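Long-range contacts in DUF5624 domain-containing protein (Legionella pneumophila subsp. pneumophila, PDB 4JX2), which is of unknown function but is predicted to be secreted and combines alpha helices with a small mixed beta sheet: residues I80-Y88 with L98-P106; M232-H243 with W401-I411. All blocks are in the same frame, centred on the assembly; numbering follows the deposited sequence.

Interaction 1. Residues I80-Y88 with L98-P106; sequences ILFINSTLY and LKQLMRTAP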
loop_
_atom_site.group_PDB
_atom_site.type_symbol
_atom_site.label_atom_id
_atom_site.label_comp_id
_atom_site.label_asym_id
_atom_site.label_seq_id
_atom_site.Cartn_x
_atom_site.Cartn_y
_atom_site.Cartn_z
ATOM N N ILE A 80 9.317 16.561 4.192
ATOM C CA ILE A 80 10.333 15.599 3.737
ATOM C C ILE A 80 9.606 14.650 2.792
ATOM O O ILE A 80 8.755 13.883 3.239
ATOM C CB ILE A 80 11.042 14.940 4.943
ATOM C CG1 ILE A 80 11.767 16.047 5.761
ATOM C CG2 ILE A 80 12.026 13.876 4.472
ATOM C CD1 ILE A 80 12.110 15.725 7.102
ATOM N N LEU A 81 9.855 14.803 1.459
ATOM C CA LEU A 81 9.136 14.094 0.393
ATOM C C LEU A 81 9.995 13.134 -0.420
ATOM O O LEU A 81 10.822 13.563 -1.235
ATOM C CB LEU A 81 8.488 15.096 -0.597
ATOM C CG LEU A 81 7.706 16.295 -0.058
ATOM C CD1 LEU A 81 7.486 17.294 -1.142
ATOM C CD2 LEU A 81 6.376 15.874 0.493
ATOM N N PHE A 82 9.741 11.826 -0.239
ATOM C CA PHE A 82 10.371 10.759 -1.006
ATOM C C PHE A 82 9.411 10.429 -2.106
ATOM O O PHE A 82 8.455 9.683 -1.882
ATOM C CB PHE A 82 10.684 9.539 -0.125
ATOM C CG PHE A 82 11.741 9.778 0.939
ATOM C CD1 PHE A 82 11.386 10.215 2.213
ATOM C CD2 PHE A 82 13.085 9.518 0.683
ATOM C CE1 PHE A 82 12.358 10.405 3.199
ATOM C CE2 PHE A 82 14.046 9.680 1.680
ATOM C CZ PHE A 82 13.680 10.136 2.926
ATOM N N ILE A 83 9.579 11.082 -3.260
ATOM C CA ILE A 83 8.661 10.925 -4.380
ATOM C C ILE A 83 9.416 10.353 -5.564
ATOM O O ILE A 83 10.347 10.983 -6.079
ATOM C CB ILE A 83 7.922 12.265 -4.695
ATOM C CG1 ILE A 83 7.043 12.670 -3.470
ATOM C CG2 ILE A 83 7.076 12.136 -5.999
ATOM C CD1 ILE A 83 6.378 13.973 -3.527
ATOM N N ASN A 84 8.981 9.141 -5.992
ATOM C CA ASN A 84 9.530 8.330 -7.079
ATOM C C ASN A 84 10.926 7.845 -6.697
ATOM O O ASN A 84 11.007 6.886 -5.939
ATOM C CB ASN A 84 9.508 9.074 -8.422
ATOM C CG ASN A 84 8.137 9.134 -9.041
ATOM O OD1 ASN A 84 7.376 8.161 -9.022
ATOM N ND2 ASN A 84 7.806 10.268 -9.645
ATOM N N SER A 85 12.018 8.513 -7.153
ATOM C CA SER A 85 13.386 8.113 -6.778
ATOM C C SER A 85 14.112 9.220 -5.983
ATOM O O SER A 85 15.185 8.978 -5.427
ATOM C CB SER A 85 14.196 7.754 -8.022
ATOM O OG SER A 85 13.592 6.703 -8.753
ATOM N N THR A 86 13.527 10.431 -5.932
ATOM C CA THR A 86 14.157 11.590 -5.325
ATOM C C THR A 86 13.594 11.951 -3.960
ATOM O O THR A 86 12.399 11.812 -3.717
ATOM C CB THR A 86 13.990 12.789 -6.289
ATOM O OG1 THR A 86 14.437 12.411 -7.588
ATOM C CG2 THR A 86 14.736 14.055 -5.839
ATOM N N LEU A 87 14.477 12.451 -3.081
ATOM C CA LEU A 87 14.128 13.061 -1.816
ATOM C C LEU A 87 14.092 14.572 -2.005
ATOM O O LEU A 87 15.085 15.151 -2.470
ATOM C CB LEU A 87 15.081 12.704 -0.663
ATOM C CG LEU A 87 14.820 13.518 0.642
ATOM C CD1 LEU A 87 13.393 13.331 1.160
ATOM C CD2 LEU A 87 15.782 13.162 1.714
ATOM N N TYR A 88 12.961 15.210 -1.630
ATOM C CA TYR A 88 12.818 16.670 -1.637
ATOM C C TYR A 88 12.513 17.165 -0.230
ATOM O O TYR A 88 11.627 16.621 0.438
ATOM C CB TYR A 88 11.720 17.163 -2.581
ATOM C CG TYR A 88 11.720 16.553 -3.959
ATOM C CD1 TYR A 88 11.059 15.352 -4.209
ATOM C CD2 TYR A 88 12.286 17.226 -5.040
ATOM C CE1 TYR A 88 11.010 14.808 -5.490
ATOM C CE2 TYR A 88 12.246 16.691 -6.328
ATOM C CZ TYR A 88 11.602 15.483 -6.549
ATOM O OH TYR A 88 11.581 14.927 -7.805
ATOM N N LEU A 98 16.689 20.811 -0.044
ATOM C CA LEU A 98 17.429 19.628 -0.505
ATOM C C LEU A 98 16.654 18.899 -1.607
ATOM O O LEU A 98 15.431 18.786 -1.534
ATOM C CB LEU A 98 17.664 18.680 0.699
ATOM C CG LEU A 98 18.545 17.447 0.501
ATOM C CD1 LEU A 98 19.392 17.192 1.722
ATOM C CD2 LEU A 98 17.706 16.195 0.167
ATOM N N LYS A 99 17.388 18.390 -2.609
ATOM C CA LYS A 99 16.899 17.571 -3.721
ATOM C C LYS A 99 17.980 16.529 -3.977
ATOM O O LYS A 99 19.072 16.879 -4.413
ATOM C CB LYS A 99 16.564 18.415 -4.966
ATOM C CG LYS A 99 16.112 17.595 -6.176
ATOM C CD LYS A 99 15.398 18.472 -7.208
ATOM C CE LYS A 99 16.150 18.603 -8.506
ATOM N NZ LYS A 99 15.368 19.358 -9.527
ATOM N N GLN A 100 17.697 15.258 -3.648
ATOM C CA GLN A 100 18.665 14.174 -3.802
ATOM C C GLN A 100 18.017 12.884 -4.320
ATOM O O GLN A 100 17.011 12.454 -3.782
ATOM C CB GLN A 100 19.351 13.913 -2.440
ATOM C CG GLN A 100 20.390 12.789 -2.411
ATOM C CD GLN A 100 21.740 13.143 -2.965
ATOM O OE1 GLN A 100 22.097 14.312 -3.112
ATOM N NE2 GLN A 100 22.550 12.132 -3.230
ATOM N N LEU A 101 18.661 12.217 -5.284
ATOM C CA LEU A 101 18.230 10.922 -5.787
ATOM C C LEU A 101 18.653 9.795 -4.817
ATOM O O LEU A 101 19.834 9.661 -4.487
ATOM C CB LEU A 101 18.800 10.690 -7.183
ATOM C CG LEU A 101 17.971 11.293 -8.302
ATOM C CD1 LEU A 101 18.829 11.641 -9.470
ATOM C CD2 LEU A 101 16.838 10.359 -8.699
HETATM N N MSE A 102 17.675 8.991 -4.361
HETATM C CA MSE A 102 17.883 7.898 -3.404
HETATM C C MSE A 102 18.258 6.572 -4.110
HETATM O O MSE A 102 18.650 5.593 -3.463
HETATM C CB MSE A 102 16.640 7.747 -2.498
HETATM C CG MSE A 102 16.521 8.865 -1.478
HETATM SE SE MSE A 102 18.068 8.918 -0.230
HETATM C CE MSE A 102 19.312 9.961 -1.158
ATOM N N ARG A 103 18.128 6.575 -5.442
ATOM C CA ARG A 103 18.424 5.501 -6.400
ATOM C C ARG A 103 18.554 6.145 -7.770
ATOM O O ARG A 103 17.933 7.179 -8.010
ATOM C CB ARG A 103 17.371 4.358 -6.398
ATOM C CG ARG A 103 15.933 4.804 -6.605
ATOM C CD ARG A 103 14.983 3.650 -6.861
ATOM N NE ARG A 103 14.984 3.252 -8.265
ATOM C CZ ARG A 103 15.425 2.079 -8.706
ATOM N NH1 ARG A 103 15.885 1.166 -7.849
ATOM N NH2 ARG A 103 15.400 1.803 -9.997
ATOM N N THR A 104 19.386 5.561 -8.644
ATOM C CA THR A 104 19.631 5.988 -10.031
ATOM C C THR A 104 20.276 7.398 -10.100
ATOM O O THR A 104 20.039 8.149 -11.061
ATOM C CB THR A 104 18.345 5.881 -10.930
ATOM O OG1 THR A 104 17.402 6.920 -10.604
ATOM C CG2 THR A 104 17.702 4.489 -10.893
ATOM N N ALA A 105 21.104 7.747 -9.094
ATOM C CA ALA A 105 21.849 9.014 -9.116
ATOM C C ALA A 105 22.914 8.910 -10.205
ATOM O O ALA A 105 23.686 7.947 -10.200
ATOM C CB ALA A 105 22.485 9.298 -7.765
ATOM N N PRO A 106 22.926 9.810 -11.207
ATOM C CA PRO A 106 23.924 9.675 -12.280
ATOM C C PRO A 106 25.353 9.688 -11.753
ATOM O O PRO A 106 25.657 10.431 -10.826
ATOM C CB PRO A 106 23.654 10.892 -13.180
ATOM C CG PRO A 106 22.897 11.851 -12.316
ATOM C CD PRO A 106 22.070 10.996 -11.409
HETATM O O HOH W 1 13.595 16.517 -9.782
#

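Interaction 2. Residues M232-H243 with W401-I411; sequences MLTALQSMDQLH and WNYNKISIPGI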
loop_
_atom_site.group_PDB
_atom_site.type_symbol
_atom_site.label_atom_id
_atom_site.label_comp_id
_atom_site.label_asym_id
_atom_site.label_seq_id
_atom_site.Cartn_x
_atom_site.Cartn_y
_atom_site.Cartn_z
HETATM N N MSE A 232 25.036 -4.112 -0.499
HETATM C CA MSE A 232 25.550 -3.411 0.674
HETATM C C MSE A 232 26.232 -2.095 0.291
HETATM O O MSE A 232 26.049 -1.094 0.975
HETATM C CB MSE A 232 26.568 -4.291 1.423
HETATM C CG MSE A 232 25.951 -5.347 2.287
HETATM SE SE MSE A 232 25.041 -4.682 3.860
HETATM C CE MSE A 232 24.418 -6.362 4.648
ATOM N N LEU A 233 27.032 -2.097 -0.781
ATOM C CA LEU A 233 27.785 -0.907 -1.175
ATOM C C LEU A 233 26.890 0.135 -1.763
ATOM O O LEU A 233 27.129 1.323 -1.568
ATOM C CB LEU A 233 28.924 -1.246 -2.142
ATOM C CG LEU A 233 30.072 -2.113 -1.571
ATOM C CD1 LEU A 233 30.935 -2.605 -2.683
ATOM C CD2 LEU A 233 30.907 -1.354 -0.544
ATOM N N THR A 234 25.843 -0.311 -2.447
ATOM C CA THR A 234 24.822 0.523 -3.066
ATOM C C THR A 234 24.045 1.229 -1.952
ATOM O O THR A 234 23.888 2.446 -2.037
ATOM C CB THR A 234 23.937 -0.327 -3.994
ATOM O OG1 THR A 234 24.732 -0.892 -5.046
ATOM C CG2 THR A 234 22.841 0.462 -4.618
ATOM N N ALA A 235 23.593 0.485 -0.899
ATOM C CA ALA A 235 22.879 1.036 0.263
ATOM C C ALA A 235 23.750 2.071 0.981
ATOM O O ALA A 235 23.297 3.188 1.244
ATOM C CB ALA A 235 22.509 -0.083 1.231
ATOM N N LEU A 236 25.016 1.693 1.261
ATOM C CA LEU A 236 26.002 2.521 1.925
ATOM C C LEU A 236 26.224 3.831 1.158
ATOM O O LEU A 236 26.215 4.880 1.790
ATOM C CB LEU A 236 27.324 1.743 2.089
ATOM C CG LEU A 236 28.548 2.481 2.669
ATOM C CD1 LEU A 236 28.264 3.066 4.069
ATOM C CD2 LEU A 236 29.783 1.557 2.693
ATOM N N GLN A 237 26.375 3.778 -0.175
ATOM C CA GLN A 237 26.644 4.961 -0.983
ATOM C C GLN A 237 25.469 5.926 -0.965
ATOM O O GLN A 237 25.651 7.121 -0.698
ATOM C CB GLN A 237 27.034 4.582 -2.426
ATOM C CG GLN A 237 27.204 5.753 -3.422
ATOM C CD GLN A 237 28.286 6.777 -3.149
ATOM O OE1 GLN A 237 28.783 6.935 -2.038
ATOM N NE2 GLN A 237 28.675 7.516 -4.180
ATOM N N SER A 238 24.278 5.397 -1.217
ATOM C CA SER A 238 23.014 6.119 -1.283
ATOM C C SER A 238 22.715 6.819 0.064
ATOM O O SER A 238 22.394 8.021 0.082
ATOM C CB SER A 238 21.909 5.142 -1.683
ATOM O OG SER A 238 20.607 5.682 -1.549
HETATM N N MSE A 239 22.875 6.081 1.178
HETATM C CA MSE A 239 22.618 6.617 2.513
HETATM C C MSE A 239 23.701 7.615 2.956
HETATM O O MSE A 239 23.362 8.624 3.579
HETATM C CB MSE A 239 22.481 5.487 3.531
HETATM C CG MSE A 239 21.229 4.636 3.330
HETATM SE SE MSE A 239 21.113 3.213 4.652
HETATM C CE MSE A 239 20.123 1.875 3.659
ATOM N N ASP A 240 24.986 7.355 2.619
ATOM C CA ASP A 240 26.074 8.254 2.968
ATOM C C ASP A 240 25.939 9.589 2.232
ATOM O O ASP A 240 26.165 10.643 2.834
ATOM C CB ASP A 240 27.445 7.625 2.663
ATOM C CG ASP A 240 28.603 8.528 3.026
ATOM O OD1 ASP A 240 28.753 8.834 4.217
ATOM O OD2 ASP A 240 29.321 8.975 2.107
ATOM N N GLN A 241 25.587 9.549 0.926
ATOM C CA GLN A 241 25.423 10.766 0.128
ATOM C C GLN A 241 24.309 11.661 0.699
ATOM O O GLN A 241 24.487 12.886 0.793
ATOM C CB GLN A 241 25.161 10.427 -1.331
ATOM C CG GLN A 241 26.418 9.992 -2.086
ATOM C CD GLN A 241 27.492 11.038 -2.214
ATOM O OE1 GLN A 241 28.650 10.780 -1.926
ATOM N NE2 GLN A 241 27.146 12.230 -2.675
ATOM N N LEU A 242 23.201 11.050 1.121
ATOM C CA LEU A 242 22.117 11.789 1.734
ATOM C C LEU A 242 22.519 12.355 3.107
ATOM O O LEU A 242 22.211 13.519 3.395
ATOM C CB LEU A 242 20.850 10.946 1.890
ATOM C CG LEU A 242 19.660 11.809 2.284
ATOM C CD1 LEU A 242 19.349 12.853 1.200
ATOM C CD2 LEU A 242 18.467 10.995 2.629
ATOM N N HIS A 243 23.160 11.534 3.963
ATOM C CA HIS A 243 23.557 12.004 5.271
ATOM C C HIS A 243 24.479 13.231 5.113
ATOM O O HIS A 243 24.262 14.222 5.805
ATOM C CB HIS A 243 24.211 10.885 6.088
ATOM C CG HIS A 243 24.769 11.369 7.387
ATOM N ND1 HIS A 243 26.084 11.796 7.496
ATOM C CD2 HIS A 243 24.151 11.553 8.574
ATOM C CE1 HIS A 243 26.238 12.177 8.750
ATOM N NE2 HIS A 243 25.101 12.060 9.439
ATOM N N TRP A 401 27.011 7.068 11.657
ATOM C CA TRP A 401 27.271 7.282 10.229
ATOM C C TRP A 401 28.756 7.185 9.865
ATOM O O TRP A 401 29.099 7.322 8.681
ATOM C CB TRP A 401 26.658 8.629 9.759
ATOM C CG TRP A 401 25.215 8.733 10.155
ATOM C CD1 TRP A 401 24.716 9.237 11.324
ATOM C CD2 TRP A 401 24.113 8.133 9.475
ATOM N NE1 TRP A 401 23.356 9.043 11.380
ATOM C CE2 TRP A 401 22.963 8.335 10.276
ATOM C CE3 TRP A 401 23.973 7.492 8.234
ATOM C CZ2 TRP A 401 21.691 7.963 9.854
ATOM C CZ3 TRP A 401 22.715 7.079 7.833
ATOM C CH2 TRP A 401 21.593 7.306 8.639
ATOM N N ASN A 402 29.616 6.856 10.841
ATOM C CA ASN A 402 31.031 6.749 10.572
ATOM C C ASN A 402 31.342 5.414 9.874
ATOM O O ASN A 402 31.553 4.383 10.534
ATOM C CB ASN A 402 31.836 6.938 11.846
ATOM C CG ASN A 402 33.251 7.327 11.575
ATOM O OD1 ASN A 402 33.892 6.795 10.661
ATOM N ND2 ASN A 402 33.765 8.296 12.338
ATOM N N TYR A 403 31.405 5.469 8.522
ATOM C CA TYR A 403 31.691 4.323 7.636
ATOM C C TYR A 403 33.107 3.686 7.858
ATOM O O TYR A 403 33.391 2.616 7.301
ATOM C CB TYR A 403 31.509 4.708 6.151
ATOM C CG TYR A 403 32.169 6.006 5.745
ATOM C CD1 TYR A 403 33.556 6.094 5.603
ATOM C CD2 TYR A 403 31.406 7.134 5.442
ATOM C CE1 TYR A 403 34.168 7.275 5.195
ATOM C CE2 TYR A 403 32.008 8.322 5.019
ATOM C CZ TYR A 403 33.392 8.388 4.898
ATOM O OH TYR A 403 33.996 9.556 4.480
ATOM N N ASN A 404 33.981 4.341 8.644
ATOM C CA ASN A 404 35.300 3.806 8.942
ATOM C C ASN A 404 35.182 2.777 10.068
ATOM O O ASN A 404 36.095 1.956 10.250
ATOM C CB ASN A 404 36.276 4.919 9.313
ATOM C CG ASN A 404 36.484 5.958 8.217
ATOM O OD1 ASN A 404 37.241 5.767 7.235
ATOM N ND2 ASN A 404 35.838 7.103 8.380
ATOM N N LYS A 405 34.040 2.779 10.788
ATOM C CA LYS A 405 33.802 1.870 11.908
ATOM C C LYS A 405 32.909 0.652 11.540
ATOM O O LYS A 405 32.893 -0.347 12.261
ATOM C CB LYS A 405 33.153 2.638 13.087
ATOM C CG LYS A 405 33.972 3.785 13.696
ATOM C CD LYS A 405 33.190 4.358 14.881
ATOM C CE LYS A 405 33.397 5.831 15.175
ATOM N NZ LYS A 405 32.339 6.372 16.083
ATOM N N ILE A 406 32.153 0.752 10.453
ATOM C CA ILE A 406 31.183 -0.258 10.032
ATOM C C ILE A 406 31.823 -1.503 9.407
ATOM O O ILE A 406 32.920 -1.441 8.843
ATOM C CB ILE A 406 30.134 0.361 9.052
ATOM C CG1 ILE A 406 30.732 0.696 7.669
ATOM C CG2 ILE A 406 29.405 1.551 9.686
ATOM C CD1 ILE A 406 29.746 0.690 6.524
ATOM N N SER A 407 31.102 -2.633 9.491
ATOM C CA SER A 407 31.491 -3.877 8.811
ATOM C C SER A 407 30.547 -4.057 7.645
ATOM O O SER A 407 29.419 -3.563 7.707
ATOM C CB SER A 407 31.470 -5.078 9.743
ATOM O OG SER A 407 30.221 -5.203 10.390
ATOM N N ILE A 408 31.030 -4.655 6.540
ATOM C CA ILE A 408 30.184 -4.793 5.352
ATOM C C ILE A 408 30.087 -6.270 4.910
ATOM O O ILE A 408 30.994 -6.754 4.216
ATOM C CB ILE A 408 30.659 -3.856 4.177
ATOM C CG1 ILE A 408 30.945 -2.411 4.669
ATOM C CG2 ILE A 408 29.651 -3.870 3.028
ATOM C CD1 ILE A 408 31.683 -1.643 3.780
ATOM N N PRO A 409 28.978 -6.972 5.266
ATOM C CA PRO A 409 28.790 -8.358 4.808
ATOM C C PRO A 409 28.889 -8.478 3.287
ATOM O O PRO A 409 28.318 -7.668 2.559
ATOM C CB PRO A 409 27.386 -8.694 5.319
ATOM C CG PRO A 409 27.230 -7.835 6.557
ATOM C CD PRO A 409 27.826 -6.535 6.082
ATOM N N GLY A 410 29.678 -9.448 2.832
ATOM C CA GLY A 410 29.946 -9.683 1.416
ATOM C C GLY A 410 31.161 -8.925 0.898
ATOM O O GLY A 410 31.550 -9.102 -0.258
ATOM N N ILE A 411 31.768 -8.057 1.752
ATOM C CA ILE A 411 32.943 -7.248 1.434
ATOM C C ILE A 411 34.036 -7.496 2.475
ATOM O O ILE A 411 35.123 -7.964 2.129
ATOM C CB ILE A 411 32.596 -5.732 1.311
ATOM C CG1 ILE A 411 31.504 -5.465 0.229
ATOM C CG2 ILE A 411 33.868 -4.886 1.076
ATOM C CD1 ILE A 411 31.914 -5.793 -1.205
HETATM O O HOH W 2 27.173 7.505 6.288
HETATM O O HOH W 3 31.352 11.097 3.330
#

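Interaction 1. Residues I80-Y88 with L98-P106
Leu87 and Gln100 form a hydrogen-bonded pair of a beta hairpin whose strands, 86-90 and 96-101, run antiparallel at the edge of a mixed five-stranded sheet. Leu87 N donates a hydrogen bond to Gln100 O at 2.6 Å, almost straight at 174°, and Gln100 N returns a bond to Leu87 O at 2.9 Å. The ladder runs on past the end of strand 96-101, where Met102 N reaches Ser85 O at 2.7 Å. Ser85 is a corner of the type II' turn, Ile83 to Thr86, that leads from strand 79-84 into the hairpin, so the residue following strand 96-101 is tied to the turn that joins 79-84 to 86-90.

Lys99 runs alongside Tyr88 on one face of the sheet. Its CB leaves the backbone with CG anti to N (chi1 177°); CG touches Thr86 CG2, 3.8 Å away, and also CD2 and CE2 of the Tyr88 ring. CD comes closest to that ring, 3.7 Å from CE2, approaching it obliquely. The bend at chi3 turns the rest of the chain, and NZ ends in a weak bond to a water that also meets Tyr88 OH. Thr86 CG2 lies over one face of the same ring, toward its rim.

The opposite face, which carries Leu87 and Gln100, turns to helix 223-247, where Leu242 packs against Leu87 and the selenomethionine Met102. Leu87 CD1 lies over the centre of the Phe82 ring, while Met102 CG meets that ring at its edge, 4.1 Å from Phe82 CE2.

Interaction 2. Residues M232-H243 with W401-I411
With CG anti to the backbone N (chi1 174°), His243 extends from helix 223-247 to meet Trp401, whose chi1 of -51° sets the indole beside its own backbone N. The two rings form an offset stack: the imidazole and the five-membered ring of Trp401 have centroids 4.0 Å apart and planes only 13° from parallel. Trp401 CB adds a CH-pi contact, standing 3.7 Å from the centroid of the imidazole, over its face.

One turn earlier, Asp240 presents OD1 to the edge of the Tyr403 ring, 3.4 Å from CD2, with carboxylate and ring nearly perpendicular. Two waters bridge the same pair of segments: one donates to both Asp240 OD1 and Trp401 O, and the other donates to Asp240 OD2 and lies beside Tyr403 OH.

Farther toward the start of the helical segment the contact is aliphatic. Leu236 meets Ile406 tip to tip, CD1 to CD1 at 3.7 Å; the Leu236 and Ile408 side chains cross at about a right angle, with CD2 of the leucine nearest CD1 of the isoleucine. Leu233 reaches Ile411 in the same end-on way, whereas the selenomethionine Met232 slides past Ile408, its CB 3.5 Å from CG2, and lays CE against the Pro409 ring. Trp391 of helix 386-398 touches both Met232 and Pro409.

The loop 401-411 is thus fitted to the helix by rings and methyl groups, without direct hydrogen bonds between the segments. The Asp240 carboxylate is served by water and by the ring edge, whose partly positive C-H groups probably favour its negative charge.

Helix 223-247 links the two contacts: interaction 2 uses it directly, while the hairpin of interaction 1 packs against the same helix. Their closest polar tie is a probable hydrogen bond between Met102 O and Ser238 OG, 2.7 Å long. The helix thus lies between the Leu87 face of the hairpin and the loop 401-411. Interaction 1 is partly buried, with a polar, water-touched face around Lys99 and a largely apolar face toward the helix, and main-chain hydrogen bonds set its register. Interaction 2, the more buried, joins segments far apart in sequence by side-chain packing, with water as its polar bridge.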